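Local coordinates for protein transcriptional regulator, MarR family (Silicibacter pomeroyi DSS-3, PDB 3CDH) that probably binds DNA as a dimeric transcription factor of the MarR family and so regulates transcription, at residues A30-H35 / R119-R124; V43-V48 / D79-R84. All blocks are in the same frame, centred on the assembly; numbering follows the deposited sequence. Where two conformers were deposited one is given.

Contact 1 (A30-H35 / R119-R124); sequences AQFHDH and RAHETR
Phe-32 turns the edge of its ring onto one face of the His-121 imidazole. This is a T-shaped pair, with the ring planes at 75° and the centroids 5.4 Å apart. The leading atom is Phe-32 CD1, which lies 3.8 Å from His-121 CD2 and is offset toward the imidazole rim. Phe-32 gets there because its CG is anti to the backbone N (chi1 -164°), which swings the ring across to the other helix. His-121 was modelled in two conformers, so details of its ring hold for one of them only. His-35 completes an aromatic cluster, its ring oblique to that of His-121 with centroids 5.8 Å apart. The two helices run nearly antiparallel, with segment axes 10.6 Å apart. They are helix 17-38 and the long helix 105-130, and in the MarR fold such helices belong to the dimerisation region. Tyr-16 of the second subunit packs on Phe-32, and Leu-17 N of that subunit is hydrogen-bonded to Glu-122 OE2. On the outer side, the extended chain of Gln-31 crosses His-121 at about a right angle. Its amide, whose orientation is doubtful, comes to the edge of the Arg-124 guanidinium, and the two flat groups are nearly coplanar. The Arg-124 chain bends at chi2 and chi3, which brings Arg-124 NH1, edge-on, over the imidazole face opposite the one Phe-32 meets, in the conformer given. His-121 ND1 makes a weak hydrogen bond to the carbonyl oxygen of Ser-117, one turn back on its own helix.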
loop_
_atom_site.group_PDB
_atom_site.type_symbol
_atom_site.label_atom_id
_atom_site.label_comp_id
_atom_site.label_asym_id
_atom_site.label_seq_id
_atom_site.Cartn_x
_atom_site.Cartn_y
_atom_site.Cartn_z
ATOM N N ALA B 30 9.613 0.745 -4.113
ATOM C CA ALA B 30 10.476 1.928 -4.002
ATOM C C ALA B 30 11.399 2.115 -5.213
ATOM O O ALA B 30 11.424 3.199 -5.821
ATOM C CB ALA B 30 11.264 1.937 -2.676
ATOM N N GLN B 31 12.108 1.059 -5.593
ATOM C CA GLN B 31 13.089 1.219 -6.655
ATOM C C GLN B 31 12.430 1.550 -7.988
ATOM O O GLN B 31 12.846 2.459 -8.691
ATOM C CB GLN B 31 13.991 -0.000 -6.766
ATOM C CG GLN B 31 15.399 0.279 -7.313
ATOM C CD GLN B 31 16.113 -1.031 -7.739
ATOM O OE1 GLN B 31 16.789 -1.686 -6.913
ATOM N NE2 GLN B 31 15.919 -1.443 -9.022
ATOM N N PHE B 32 11.371 0.846 -8.328
ATOM C CA PHE B 32 10.689 1.156 -9.557
ATOM C C PHE B 32 10.052 2.537 -9.546
ATOM O O PHE B 32 10.058 3.238 -10.572
ATOM C CB PHE B 32 9.647 0.107 -9.910
ATOM C CG PHE B 32 9.208 0.195 -11.326
ATOM C CD1 PHE B 32 10.132 -0.012 -12.355
ATOM C CD2 PHE B 32 7.910 0.562 -11.643
ATOM C CE1 PHE B 32 9.761 0.116 -13.677
ATOM C CE2 PHE B 32 7.515 0.681 -12.987
ATOM C CZ PHE B 32 8.444 0.461 -13.999
ATOM N N HIS B 33 9.494 2.928 -8.400
ATOM C CA HIS B 33 8.938 4.256 -8.302
ATOM C C HIS B 33 10.030 5.316 -8.509
ATOM O O HIS B 33 9.790 6.308 -9.188
ATOM C CB HIS B 33 8.118 4.455 -7.027
ATOM C CG HIS B 33 6.844 3.657 -6.984
ATOM N ND1 HIS B 33 6.041 3.600 -5.862
ATOM C CD2 HIS B 33 6.238 2.871 -7.916
ATOM C CE1 HIS B 33 4.996 2.818 -6.109
ATOM N NE2 HIS B 33 5.094 2.358 -7.344
ATOM N N ASP B 34 11.232 5.081 -7.987
ATOM C CA ASP B 34 12.396 5.938 -8.285
ATOM C C ASP B 34 12.574 6.175 -9.799
ATOM O O ASP B 34 12.860 7.301 -10.257
ATOM C CB ASP B 34 13.706 5.353 -7.717
ATOM C CG ASP B 34 13.737 5.294 -6.186
ATOM O OD1 ASP B 34 13.049 6.108 -5.520
ATOM O OD2 ASP B 34 14.471 4.424 -5.644
ATOM N N HIS B 35 12.400 5.095 -10.548
ATOM C CA HIS B 35 12.559 5.095 -11.980
ATOM C C HIS B 35 11.476 5.910 -12.677
ATOM O O HIS B 35 11.772 6.731 -13.548
ATOM C CB HIS B 35 12.581 3.652 -12.483
ATOM C CG HIS B 35 12.743 3.530 -13.961
ATOM N ND1 HIS B 35 13.857 3.991 -14.626
ATOM C CD2 HIS B 35 11.930 3.008 -14.906
ATOM C CE1 HIS B 35 13.719 3.773 -15.920
ATOM N NE2 HIS B 35 12.565 3.163 -16.115
ATOM N N ARG B 119 8.950 -5.293 -15.682
ATOM C CA ARG B 119 9.140 -6.742 -15.711
ATOM C C ARG B 119 10.554 -7.132 -15.301
ATOM O O ARG B 119 10.742 -8.067 -14.531
ATOM C CB ARG B 119 8.844 -7.318 -17.086
ATOM C CG ARG B 119 7.386 -7.450 -17.453
ATOM C CD ARG B 119 7.283 -8.143 -18.817
ATOM N NE ARG B 119 6.004 -7.942 -19.508
ATOM C CZ ARG B 119 4.897 -8.661 -19.283
ATOM N NH1 ARG B 119 4.892 -9.635 -18.353
ATOM N NH2 ARG B 119 3.784 -8.399 -19.987
ATOM N N ALA B 120 11.545 -6.416 -15.827
ATOM C CA ALA B 120 12.954 -6.723 -15.545
ATOM C C ALA B 120 13.278 -6.514 -14.065
ATOM O O ALA B 120 13.961 -7.342 -13.464
ATOM C CB ALA B 120 13.874 -5.908 -16.438
ATOM N N HIS B 121 12.773 -5.416 -13.504
ATOM C CA HIS B 121 12.910 -5.100 -12.088
ATOM C C HIS B 121 12.238 -6.186 -11.212
ATOM O O HIS B 121 12.766 -6.556 -10.152
ATOM C CB HIS B 121 12.300 -3.715 -11.800
ATOM C CG HIS B 121 13.165 -2.545 -12.201
ATOM N ND1 HIS B 121 13.651 -2.366 -13.481
ATOM C CD2 HIS B 121 13.578 -1.462 -11.491
ATOM C CE1 HIS B 121 14.341 -1.240 -13.537
ATOM N NE2 HIS B 121 14.309 -0.671 -12.345
ATOM N N GLU B 122 11.085 -6.691 -11.662
ATOM C CA GLU B 122 10.356 -7.753 -10.994
ATOM C C GLU B 122 11.157 -9.045 -11.037
ATOM O O GLU B 122 11.205 -9.783 -10.051
ATOM C CB GLU B 122 8.987 -7.970 -11.637
ATOM C CG GLU B 122 8.226 -9.173 -11.065
ATOM C CD GLU B 122 6.907 -9.440 -11.738
ATOM O OE1 GLU B 122 6.826 -9.434 -12.980
ATOM O OE2 GLU B 122 5.927 -9.675 -11.023
ATOM N N THR B 123 11.793 -9.317 -12.169
ATOM C CA THR B 123 12.560 -10.546 -12.310
ATOM C C THR B 123 13.788 -10.473 -11.432
ATOM O O THR B 123 14.163 -11.473 -10.813
ATOM C CB THR B 123 12.953 -10.860 -13.772
ATOM O OG1 THR B 123 11.832 -10.620 -14.624
ATOM C CG2 THR B 123 13.370 -12.323 -13.905
ATOM N N ARG B 124 14.402 -9.299 -11.365
ATOM C CA ARG B 124 15.536 -9.102 -10.485
ATOM C C ARG B 124 15.118 -9.561 -9.086
ATOM O O ARG B 124 15.768 -10.412 -8.459
ATOM C CB ARG B 124 15.934 -7.628 -10.456
ATOM C CG ARG B 124 17.433 -7.346 -10.268
ATOM C CD ARG B 124 18.115 -6.684 -11.523
ATOM N NE ARG B 124 17.346 -5.593 -12.165
ATOM C CZ ARG B 124 16.942 -4.441 -11.590
ATOM N NH1 ARG B 124 16.254 -3.547 -12.307
ATOM N NH2 ARG B 124 17.196 -4.179 -10.299
#

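Contact 2 (V43-V48 / D79-R84); sequences VPEWRV and DQMDAR
Glu-45 OE1 is held by Arg-84 in a salt bridge and by Arg-42 NH1 in a second. The bond from Arg-84 NH1 to Glu-45 OE1 measures 2.8 Å and is weak, with an N-H...O angle of 128°. The one from Arg-84 NH2 to the same oxygen is straighter, but its modelled length is too short to be trusted. OE1 sits at the edge of the guanidinium, near its plane, while the carboxylate plane is turned 85° from it. The Arg-84 chain bends at chi2 and chi3, which brings its end back to meet Glu-45 coming from the opposite direction. Arg-42 NH1 is also hydrogen-bonded to Gln-80 OE1, so it links both helices. Beside the salt bridge the contact is apolar. Met-81, present as selenomethionine, slides past the Glu-45 chain in the opposite sense, with its SE beside Glu-45 CG. A bend at chi3 turns its methyl toward Val-48. The two side chains meet tip to tip, with Met-81 CE 3.7 Å from Val-48 CG1. Met-74 packs on Val-48 as well. The segment axes are 11.2 Å apart at closest and cross at -74°. Helix 71-84 follows helix 60-67 and precedes the strands 87-89 and 100-103, so it is the likely recognition helix, packed here on helix 43-54 within the winged helix-turn-helix domain of MarR proteins.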
loop_
_atom_site.group_PDB
_atom_site.type_symbol
_atom_site.label_atom_id
_atom_site.label_comp_id
_atom_site.label_asym_id
_atom_site.label_seq_id
_atom_site.Cartn_x
_atom_site.Cartn_y
_atom_site.Cartn_z
ATOM N N VAL B 43 3.209 8.131 -9.986
ATOM C CA VAL B 43 2.811 6.727 -9.806
ATOM C C VAL B 43 1.429 6.415 -10.391
ATOM O O VAL B 43 1.262 5.437 -11.109
ATOM C CB VAL B 43 2.920 6.266 -8.337
ATOM C CG1 VAL B 43 2.208 4.931 -8.137
ATOM C CG2 VAL B 43 4.365 6.156 -7.945
ATOM N N PRO B 44 0.438 7.256 -10.123
ATOM C CA PRO B 44 -0.846 6.924 -10.737
ATOM C C PRO B 44 -0.777 6.904 -12.263
ATOM O O PRO B 44 -1.465 6.085 -12.889
ATOM C CB PRO B 44 -1.770 8.049 -10.275
ATOM C CG PRO B 44 -1.086 8.684 -9.163
ATOM C CD PRO B 44 0.369 8.472 -9.300
ATOM N N GLU B 45 0.019 7.801 -12.867
ATOM C CA GLU B 45 0.118 7.827 -14.333
ATOM C C GLU B 45 0.681 6.504 -14.831
ATOM O O GLU B 45 0.145 5.901 -15.750
ATOM C CB GLU B 45 0.935 8.998 -14.823
ATOM C CG GLU B 45 0.117 10.135 -15.382
ATOM C CD GLU B 45 0.847 11.463 -15.339
ATOM O OE1 GLU B 45 0.399 12.457 -15.966
ATOM O OE2 GLU B 45 1.889 11.538 -14.646
ATOM N N TRP B 46 1.715 5.996 -14.178
ATOM C CA TRP B 46 2.275 4.728 -14.612
ATOM C C TRP B 46 1.258 3.591 -14.488
ATOM O O TRP B 46 1.189 2.703 -15.357
ATOM C CB TRP B 46 3.583 4.451 -13.876
ATOM C CG TRP B 46 3.732 3.087 -13.375
ATOM C CD1 TRP B 46 3.623 2.693 -12.078
ATOM C CD2 TRP B 46 4.029 1.908 -14.129
ATOM N NE1 TRP B 46 3.843 1.347 -11.966
ATOM C CE2 TRP B 46 4.095 0.832 -13.207
ATOM C CE3 TRP B 46 4.253 1.651 -15.482
ATOM C CZ2 TRP B 46 4.357 -0.483 -13.594
ATOM C CZ3 TRP B 46 4.515 0.332 -15.876
ATOM C CH2 TRP B 46 4.557 -0.718 -14.934
ATOM N N ARG B 47 0.459 3.621 -13.429
ATOM C CA ARG B 47 -0.499 2.557 -13.223
ATOM C C ARG B 47 -1.526 2.567 -14.335
ATOM O O ARG B 47 -1.892 1.500 -14.853
ATOM C CB ARG B 47 -1.164 2.667 -11.866
ATOM C CG ARG B 47 -0.197 2.381 -10.760
ATOM C CD ARG B 47 -0.818 2.537 -9.408
ATOM N NE ARG B 47 0.083 2.062 -8.360
ATOM C CZ ARG B 47 -0.186 2.135 -7.052
ATOM N NH1 ARG B 47 -1.343 2.672 -6.623
ATOM N NH2 ARG B 47 0.702 1.676 -6.174
ATOM N N VAL B 48 -1.979 3.758 -14.729
ATOM C CA VAL B 48 -2.906 3.834 -15.843
ATOM C C VAL B 48 -2.266 3.197 -17.073
ATOM O O VAL B 48 -2.912 2.370 -17.749
ATOM C CB VAL B 48 -3.331 5.245 -16.163
ATOM C CG1 VAL B 48 -3.842 5.325 -17.614
ATOM C CG2 VAL B 48 -4.384 5.678 -15.185
ATOM N N ASP B 79 -7.634 12.835 -17.169
ATOM C CA ASP B 79 -7.744 14.057 -17.971
ATOM C C ASP B 79 -6.398 14.674 -18.307
ATOM O O ASP B 79 -6.203 15.214 -19.411
ATOM C CB ASP B 79 -8.542 15.126 -17.264
ATOM C CG ASP B 79 -9.998 14.779 -17.138
ATOM O OD1 ASP B 79 -10.521 13.935 -17.906
ATOM O OD2 ASP B 79 -10.618 15.366 -16.229
ATOM N N GLN B 80 -5.480 14.623 -17.354
ATOM C CA GLN B 80 -4.171 15.245 -17.560
ATOM C C GLN B 80 -3.395 14.490 -18.625
ATOM O O GLN B 80 -2.758 15.105 -19.474
ATOM C CB GLN B 80 -3.374 15.295 -16.266
ATOM C CG GLN B 80 -3.953 16.225 -15.277
ATOM C CD GLN B 80 -3.217 16.171 -13.958
ATOM O OE1 GLN B 80 -2.862 15.086 -13.462
ATOM N NE2 GLN B 80 -2.957 17.351 -13.385
HETATM N N MSE B 81 -3.467 13.163 -18.568
HETATM C CA MSE B 81 -2.840 12.329 -19.550
HETATM C C MSE B 81 -3.462 12.532 -20.929
HETATM O O MSE B 81 -2.783 12.517 -21.952
HETATM C CB MSE B 81 -2.932 10.878 -19.111
HETATM C CG MSE B 81 -2.156 10.614 -17.867
HETATM SE SE MSE B 81 -2.396 8.775 -17.229
HETATM C CE MSE B 81 -1.230 7.832 -18.444
ATOM N N ASP B 82 -4.772 12.708 -20.957
ATOM C CA ASP B 82 -5.490 13.050 -22.166
ATOM C C ASP B 82 -4.900 14.336 -22.723
ATOM O O ASP B 82 -4.491 14.342 -23.867
ATOM C CB ASP B 82 -6.972 13.207 -21.843
ATOM C CG ASP B 82 -7.867 13.218 -23.082
ATOM O OD1 ASP B 82 -7.458 13.756 -24.125
ATOM O OD2 ASP B 82 -9.023 12.702 -22.994
ATOM N N ALA B 83 -4.807 15.403 -21.932
ATOM C CA ALA B 83 -4.305 16.689 -22.441
ATOM C C ALA B 83 -2.885 16.601 -23.006
ATOM O O ALA B 83 -2.448 17.421 -23.846
ATOM C CB ALA B 83 -4.324 17.717 -21.359
ATOM N N ARG B 84 -2.157 15.613 -22.513
ATOM C CA ARG B 84 -0.764 15.491 -22.830
ATOM C C ARG B 84 -0.647 14.632 -24.073
ATOM O O ARG B 84 0.426 14.575 -24.671
ATOM C CB ARG B 84 -0.032 14.831 -21.671
ATOM C CG ARG B 84 1.458 14.864 -21.762
ATOM C CD ARG B 84 1.974 15.133 -20.396
ATOM N NE ARG B 84 2.118 13.914 -19.638
ATOM C CZ ARG B 84 1.516 13.645 -18.493
ATOM N NH1 ARG B 84 0.682 14.502 -17.892
ATOM N NH2 ARG B 84 1.761 12.465 -17.950
#

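The centres of contacts 1 and 2 lie about 19 Å apart. Along the chain the order is 30-35, 43-48, 79-84, 119-124, so both halves of contact 2 fall between those of contact 1. Helices 17-38 and 43-54 are consecutive, and the contacts meet through them: Phe-32 CE2 is 3.4 Å from Trp-46 CZ2, and His-33 packs on Val-43. Trp-46 also touches helix 105-130, the second helix of contact 1. Contact 1 belongs to the probable dimerisation region and contact 2 to the winged helix-turn-helix part. Both reach the second subunit. This direct contact between the two regions is consistent with a dimer whose DNA-binding parts are coupled to its subunit interface.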